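Local atomic coordinates of uncharacterized protein MJ0754 (Methanocaldococcus jannaschii, PDB entry 3Q4N), a protein that is of unknown function but belongs to the ferritin-like four-helix-bundle proteins and binds metal, probably at a dinuclear centre. Residues Ala110-Ile124 / Tyr136-Phe150. Residues are numbered along the deposited sequence; the frame is centred on the assembly and turned at random.
Sequences ATIEDLDIADLEKWI and YENLMKGSRNHMRAF
Glu-113 of helix 102-125 reaches into helix 130-155 as a knob among Ser-143, His-146, Met-147 and Phe-150. Its CB points toward that helix; CG, turned anti to the carbonyl carbon (chi1 -61°), meets CB of His-146 at 3.7 Å and comes in at the edge of the Phe-150 ring. A bend at chi2 brings the carboxylate carbon CD against His-146 CB. At the tip the two oxygens part: OE1 accepts a hydrogen bond from Ser-143 OG at 2.9 Å, nearly along the C-O axis, while OE2 lies 2.8 Å from His-146 ND1 and takes a further hydrogen bond from Tyr-35 of helix 15-42. The carboxylate is inclined 47° to the imidazole plane. Farther along the antiparallel pair (segment axes 151° apart in direction, 8.9 Å at closest approach) the contact is apolar. Leu-120 drops between Tyr-136, Leu-139, Ser-143 and Met-140, with CD2 3.8 Å from Leu-139 CB. Met-140 bends its chain so that CG touches Ile-117 CG2 at 3.7 Å and the sulfur lies 3.9 Å from Ile-124 CD1. At the other end Met-147 CE packs on Ala-110 CB at 3.6 Å. An alanine in place of Glu-113 would probably leave Ser-143 OG and Tyr-35 without their carboxylate acceptor and open a gap beside His-146 and Phe-150. Reciprocal knobs-into-holes packing thus joins two helices of the ferritin-like bundle, and the buried carboxylate, hydrogen-bonded by Ser-143 of helix 130-155 and Tyr-35 of helix 15-42, is a polar link within an otherwise largely apolar seam.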
loop_
_atom_site.group_PDB
_atom_site.type_symbol
_atom_site.label_atom_id
_atom_site.label_comp_id
_atom_site.label_asym_id
_atom_site.label_seq_id
_atom_site.Cartn_x
_atom_site.Cartn_y
_atom_site.Cartn_z
ATOM N N ALA B 110 -7.785 3.263 -13.084
ATOM C CA ALA B 110 -8.340 2.490 -11.988
ATOM C C ALA B 110 -7.321 2.295 -10.900
ATOM O O ALA B 110 -7.635 2.464 -9.718
ATOM C CB ALA B 110 -8.811 1.161 -12.474
ATOM N N THR B 111 -6.097 1.982 -11.318
ATOM C CA THR B 111 -5.034 1.566 -10.407
ATOM C C THR B 111 -4.513 2.702 -9.538
ATOM O O THR B 111 -4.108 2.481 -8.401
ATOM C CB THR B 111 -3.853 0.985 -11.186
ATOM O OG1 THR B 111 -4.308 -0.079 -12.050
ATOM C CG2 THR B 111 -2.789 0.475 -10.227
ATOM N N ILE B 112 -4.503 3.912 -10.080
ATOM C CA ILE B 112 -4.037 5.072 -9.340
ATOM C C ILE B 112 -5.050 5.372 -8.224
ATOM O O ILE B 112 -4.701 5.717 -7.080
ATOM C CB ILE B 112 -3.868 6.261 -10.296
ATOM C CG1 ILE B 112 -2.648 6.033 -11.176
ATOM C CG2 ILE B 112 -3.716 7.581 -9.541
ATOM C CD1 ILE B 112 -2.785 6.639 -12.587
ATOM N N GLU B 113 -6.311 5.203 -8.582
ATOM C CA GLU B 113 -7.407 5.441 -7.691
ATOM C C GLU B 113 -7.504 4.357 -6.602
ATOM O O GLU B 113 -7.920 4.613 -5.468
ATOM C CB GLU B 113 -8.676 5.543 -8.537
ATOM C CG GLU B 113 -8.627 6.694 -9.549
ATOM C CD GLU B 113 -8.649 8.073 -8.884
ATOM O OE1 GLU B 113 -8.617 8.156 -7.640
ATOM O OE2 GLU B 113 -8.687 9.093 -9.593
ATOM N N ASP B 114 -7.108 3.142 -6.966
ATOM C CA ASP B 114 -7.036 2.006 -6.044
ATOM C C ASP B 114 -6.011 2.339 -4.946
ATOM O O ASP B 114 -6.299 2.297 -3.737
ATOM C CB ASP B 114 -6.615 0.773 -6.850
ATOM C CG ASP B 114 -6.684 -0.517 -6.060
ATOM O OD1 ASP B 114 -6.774 -0.494 -4.801
ATOM O OD2 ASP B 114 -6.630 -1.574 -6.722
ATOM N N LEU B 115 -4.819 2.699 -5.405
ATOM C CA LEU B 115 -3.761 3.147 -4.561
ATOM C C LEU B 115 -4.134 4.455 -3.878
ATOM O O LEU B 115 -3.614 4.783 -2.812
ATOM C CB LEU B 115 -2.517 3.343 -5.401
ATOM C CG LEU B 115 -1.265 3.605 -4.580
ATOM C CD1 LEU B 115 -1.235 2.757 -3.319
ATOM C CD2 LEU B 115 -0.056 3.288 -5.429
ATOM N N ASP B 116 -5.025 5.224 -4.479
ATOM C CA ASP B 116 -5.311 6.501 -3.874
ATOM C C ASP B 116 -6.202 6.340 -2.648
ATOM O O ASP B 116 -5.841 6.808 -1.572
ATOM C CB ASP B 116 -5.890 7.475 -4.877
ATOM C CG ASP B 116 -5.250 8.853 -4.780
ATOM O OD1 ASP B 116 -4.776 9.371 -5.825
ATOM O OD2 ASP B 116 -5.216 9.423 -3.665
ATOM N N ILE B 117 -7.331 5.642 -2.779
ATOM C CA ILE B 117 -8.164 5.334 -1.620
ATOM C C ILE B 117 -7.402 4.561 -0.508
ATOM O O ILE B 117 -7.729 4.693 0.683
ATOM C CB ILE B 117 -9.375 4.529 -2.022
ATOM C CG1 ILE B 117 -10.086 5.195 -3.184
ATOM C CG2 ILE B 117 -10.331 4.384 -0.859
ATOM C CD1 ILE B 117 -11.043 4.255 -3.932
ATOM N N ALA B 118 -6.404 3.758 -0.888
ATOM C CA ALA B 118 -5.662 2.952 0.078
ATOM C C ALA B 118 -4.833 3.856 0.983
ATOM O O ALA B 118 -4.861 3.748 2.222
ATOM C CB ALA B 118 -4.765 1.954 -0.640
ATOM N N ASP B 119 -4.107 4.770 0.352
ATOM C CA ASP B 119 -3.194 5.620 1.086
ATOM C C ASP B 119 -3.980 6.675 1.848
ATOM O O ASP B 119 -3.664 6.998 2.985
ATOM C CB ASP B 119 -2.125 6.156 0.144
ATOM C CG ASP B 119 -1.297 5.011 -0.487
ATOM O OD1 ASP B 119 -1.531 3.836 -0.123
ATOM O OD2 ASP B 119 -0.415 5.252 -1.347
ATOM N N LEU B 120 -5.064 7.141 1.253
ATOM C CA LEU B 120 -5.999 7.980 1.963
ATOM C C LEU B 120 -6.444 7.313 3.247
ATOM O O LEU B 120 -6.360 7.925 4.292
ATOM C CB LEU B 120 -7.197 8.338 1.070
ATOM C CG LEU B 120 -6.941 9.457 0.047
ATOM C CD1 LEU B 120 -8.034 9.562 -0.961
ATOM C CD2 LEU B 120 -6.735 10.824 0.715
ATOM N N GLU B 121 -6.905 6.065 3.181
ATOM C CA GLU B 121 -7.354 5.365 4.394
ATOM C C GLU B 121 -6.155 5.236 5.324
ATOM O O GLU B 121 -6.231 5.597 6.492
ATOM C CB GLU B 121 -7.956 3.978 4.088
ATOM C CG GLU B 121 -9.476 3.930 3.801
ATOM C CD GLU B 121 -9.911 2.707 2.919
ATOM O OE1 GLU B 121 -9.330 1.598 3.042
ATOM O OE2 GLU B 121 -10.855 2.852 2.099
ATOM N N LYS B 122 -5.042 4.744 4.778
ATOM C CA LYS B 122 -3.773 4.636 5.501
ATOM C C LYS B 122 -3.473 5.903 6.293
ATOM O O LYS B 122 -3.200 5.833 7.493
ATOM C CB LYS B 122 -2.660 4.334 4.494
ATOM C CG LYS B 122 -1.224 4.438 4.964
ATOM C CD LYS B 122 -0.340 4.409 3.717
ATOM C CE LYS B 122 1.125 4.138 4.016
ATOM N NZ LYS B 122 1.981 5.360 4.298
ATOM N N TRP B 123 -3.569 7.057 5.628
ATOM C CA TRP B 123 -3.272 8.359 6.243
ATOM C C TRP B 123 -4.317 8.915 7.222
ATOM O O TRP B 123 -3.964 9.476 8.266
ATOM C CB TRP B 123 -2.962 9.401 5.176
ATOM C CG TRP B 123 -1.635 9.216 4.495
ATOM C CD1 TRP B 123 -1.416 9.038 3.151
ATOM C CD2 TRP B 123 -0.342 9.204 5.114
ATOM N NE1 TRP B 123 -0.071 8.906 2.901
ATOM C CE2 TRP B 123 0.611 9.000 4.087
ATOM C CE3 TRP B 123 0.105 9.340 6.435
ATOM C CZ2 TRP B 123 1.978 8.927 4.342
ATOM C CZ3 TRP B 123 1.467 9.269 6.686
ATOM C CH2 TRP B 123 2.386 9.064 5.647
ATOM N N ILE B 124 -5.591 8.774 6.874
ATOM C CA ILE B 124 -6.676 9.146 7.760
ATOM C C ILE B 124 -6.486 8.431 9.096
ATOM O O ILE B 124 -6.514 9.066 10.160
ATOM C CB ILE B 124 -8.036 8.777 7.155
ATOM C CG1 ILE B 124 -8.431 9.798 6.101
ATOM C CG2 ILE B 124 -9.118 8.675 8.241
ATOM C CD1 ILE B 124 -9.532 9.316 5.177
ATOM N N TYR B 136 -8.950 14.747 3.600
ATOM C CA TYR B 136 -8.786 13.379 3.170
ATOM C C TYR B 136 -10.119 12.690 2.855
ATOM O O TYR B 136 -10.252 12.031 1.820
ATOM C CB TYR B 136 -8.002 12.615 4.218
ATOM C CG TYR B 136 -6.547 13.000 4.280
ATOM C CD1 TYR B 136 -5.730 12.534 5.299
ATOM C CD2 TYR B 136 -5.978 13.834 3.313
ATOM C CE1 TYR B 136 -4.371 12.889 5.354
ATOM C CE2 TYR B 136 -4.615 14.189 3.353
ATOM C CZ TYR B 136 -3.821 13.713 4.376
ATOM O OH TYR B 136 -2.487 14.058 4.426
ATOM N N GLU B 137 -11.109 12.868 3.732
ATOM C CA GLU B 137 -12.401 12.193 3.585
ATOM C C GLU B 137 -13.020 12.584 2.269
ATOM O O GLU B 137 -13.497 11.740 1.526
ATOM C CB GLU B 137 -13.350 12.558 4.718
ATOM C CG GLU B 137 -12.896 12.110 6.107
ATOM C CD GLU B 137 -13.790 11.047 6.728
ATOM O OE1 GLU B 137 -14.345 10.208 5.962
ATOM O OE2 GLU B 137 -13.925 11.063 7.984
ATOM N N ASN B 138 -12.988 13.875 1.976
ATOM C CA ASN B 138 -13.463 14.389 0.703
ATOM C C ASN B 138 -12.630 13.954 -0.498
ATOM O O ASN B 138 -13.147 13.810 -1.621
ATOM C CB ASN B 138 -13.517 15.892 0.771
ATOM C CG ASN B 138 -14.794 16.375 1.360
ATOM O OD1 ASN B 138 -14.824 16.845 2.501
ATOM N ND2 ASN B 138 -15.890 16.229 0.601
ATOM N N LEU B 139 -11.340 13.751 -0.251
ATOM C CA LEU B 139 -10.459 13.234 -1.267
ATOM C C LEU B 139 -10.847 11.794 -1.610
ATOM O O LEU B 139 -10.977 11.444 -2.798
ATOM C CB LEU B 139 -9.003 13.403 -0.853
ATOM C CG LEU B 139 -8.375 14.638 -1.522
ATOM C CD1 LEU B 139 -9.179 15.914 -1.304
ATOM C CD2 LEU B 139 -6.947 14.869 -1.115
ATOM N N MET B 140 -11.095 10.981 -0.584
ATOM C CA MET B 140 -11.662 9.656 -0.814
ATOM C C MET B 140 -12.927 9.805 -1.676
ATOM O O MET B 140 -13.042 9.195 -2.740
ATOM C CB MET B 140 -11.986 8.976 0.514
ATOM C CG MET B 140 -11.586 7.534 0.583
ATOM S SD MET B 140 -10.818 7.210 2.195
ATOM C CE MET B 140 -12.174 6.465 3.139
ATOM N N LYS B 141 -13.846 10.656 -1.227
ATOM C CA LYS B 141 -15.095 10.894 -1.924
ATOM C C LYS B 141 -14.858 11.077 -3.419
ATOM O O LYS B 141 -15.383 10.304 -4.223
ATOM C CB LYS B 141 -15.802 12.103 -1.320
ATOM C CG LYS B 141 -17.158 12.441 -1.944
ATOM C CD LYS B 141 -18.194 12.778 -0.876
ATOM C CE LYS B 141 -18.299 11.654 0.163
ATOM N NZ LYS B 141 -19.689 11.101 0.255
ATOM N N GLY B 142 -14.049 12.080 -3.785
ATOM C CA GLY B 142 -13.687 12.340 -5.193
ATOM C C GLY B 142 -13.065 11.134 -5.874
ATOM O O GLY B 142 -13.377 10.834 -7.015
ATOM N N SER B 143 -12.198 10.428 -5.157
ATOM C CA SER B 143 -11.491 9.263 -5.699
ATOM C C SER B 143 -12.395 8.073 -5.971
ATOM O O SER B 143 -12.209 7.359 -6.958
ATOM C CB SER B 143 -10.342 8.827 -4.776
ATOM O OG SER B 143 -9.120 9.453 -5.151
ATOM N N ARG B 144 -13.366 7.853 -5.094
ATOM C CA ARG B 144 -14.320 6.775 -5.288
ATOM C C ARG B 144 -15.080 6.942 -6.611
ATOM O O ARG B 144 -15.295 5.964 -7.340
ATOM C CB ARG B 144 -15.266 6.678 -4.094
ATOM C CG ARG B 144 -14.610 6.094 -2.838
ATOM C CD ARG B 144 -15.636 5.539 -1.838
ATOM N NE ARG B 144 -16.140 6.526 -0.871
ATOM C CZ ARG B 144 -15.809 6.541 0.421
ATOM N NH1 ARG B 144 -14.969 5.628 0.909
ATOM N NH2 ARG B 144 -16.319 7.469 1.232
ATOM N N ASN B 145 -15.445 8.187 -6.922
ATOM C CA ASN B 145 -16.075 8.534 -8.183
ATOM C C ASN B 145 -15.228 8.255 -9.398
ATOM O O ASN B 145 -15.747 7.874 -10.456
ATOM C CB ASN B 145 -16.456 9.999 -8.186
ATOM C CG ASN B 145 -17.915 10.196 -7.909
ATOM O OD1 ASN B 145 -18.402 9.810 -6.845
ATOM N ND2 ASN B 145 -18.643 10.770 -8.872
ATOM N N HIS B 146 -13.928 8.457 -9.259
ATOM C CA HIS B 146 -13.014 8.158 -10.353
ATOM C C HIS B 146 -12.963 6.651 -10.649
ATOM O O HIS B 146 -13.036 6.228 -11.810
ATOM C CB HIS B 146 -11.623 8.727 -10.069
ATOM C CG HIS B 146 -11.611 10.210 -9.841
ATOM N ND1 HIS B 146 -10.745 10.822 -8.961
ATOM C CD2 HIS B 146 -12.375 11.197 -10.361
ATOM C CE1 HIS B 146 -10.976 12.124 -8.954
ATOM N NE2 HIS B 146 -11.957 12.375 -9.798
ATOM N N MET B 147 -12.841 5.855 -9.592
ATOM C CA MET B 147 -12.969 4.421 -9.685
ATOM C C MET B 147 -14.177 4.031 -10.555
ATOM O O MET B 147 -14.038 3.349 -11.579
ATOM C CB MET B 147 -13.151 3.868 -8.282
ATOM C CG MET B 147 -13.103 2.373 -8.177
ATOM S SD MET B 147 -11.418 1.811 -7.899
ATOM C CE MET B 147 -10.858 1.632 -9.587
ATOM N N ARG B 148 -15.361 4.477 -10.154
ATOM C CA ARG B 148 -16.571 4.134 -10.881
ATOM C C ARG B 148 -16.488 4.625 -12.307
ATOM O O ARG B 148 -16.866 3.908 -13.237
ATOM C CB ARG B 148 -17.801 4.720 -10.211
ATOM C CG ARG B 148 -17.982 4.234 -8.814
ATOM C CD ARG B 148 -19.314 4.660 -8.257
ATOM N NE ARG B 148 -19.228 4.690 -6.806
ATOM C CZ ARG B 148 -18.976 5.781 -6.097
ATOM N NH1 ARG B 148 -18.816 6.955 -6.705
ATOM N NH2 ARG B 148 -18.904 5.694 -4.775
ATOM N N ALA B 149 -15.984 5.840 -12.483
ATOM C CA ALA B 149 -15.840 6.383 -13.816
ATOM C C ALA B 149 -14.988 5.444 -14.685
ATOM O O ALA B 149 -15.364 5.124 -15.826
ATOM C CB ALA B 149 -15.230 7.754 -13.754
ATOM N N PHE B 150 -13.857 4.987 -14.137
ATOM C CA PHE B 150 -12.957 4.126 -14.890
ATOM C C PHE B 150 -13.557 2.764 -15.067
ATOM O O PHE B 150 -13.472 2.206 -16.167
ATOM C CB PHE B 150 -11.576 3.976 -14.243
ATOM C CG PHE B 150 -10.690 5.171 -14.411
ATOM C CD1 PHE B 150 -10.058 5.738 -13.308
ATOM C CD2 PHE B 150 -10.490 5.737 -15.661
ATOM C CE1 PHE B 150 -9.233 6.865 -13.454
ATOM C CE2 PHE B 150 -9.681 6.861 -15.823
ATOM C CZ PHE B 150 -9.047 7.427 -14.723
#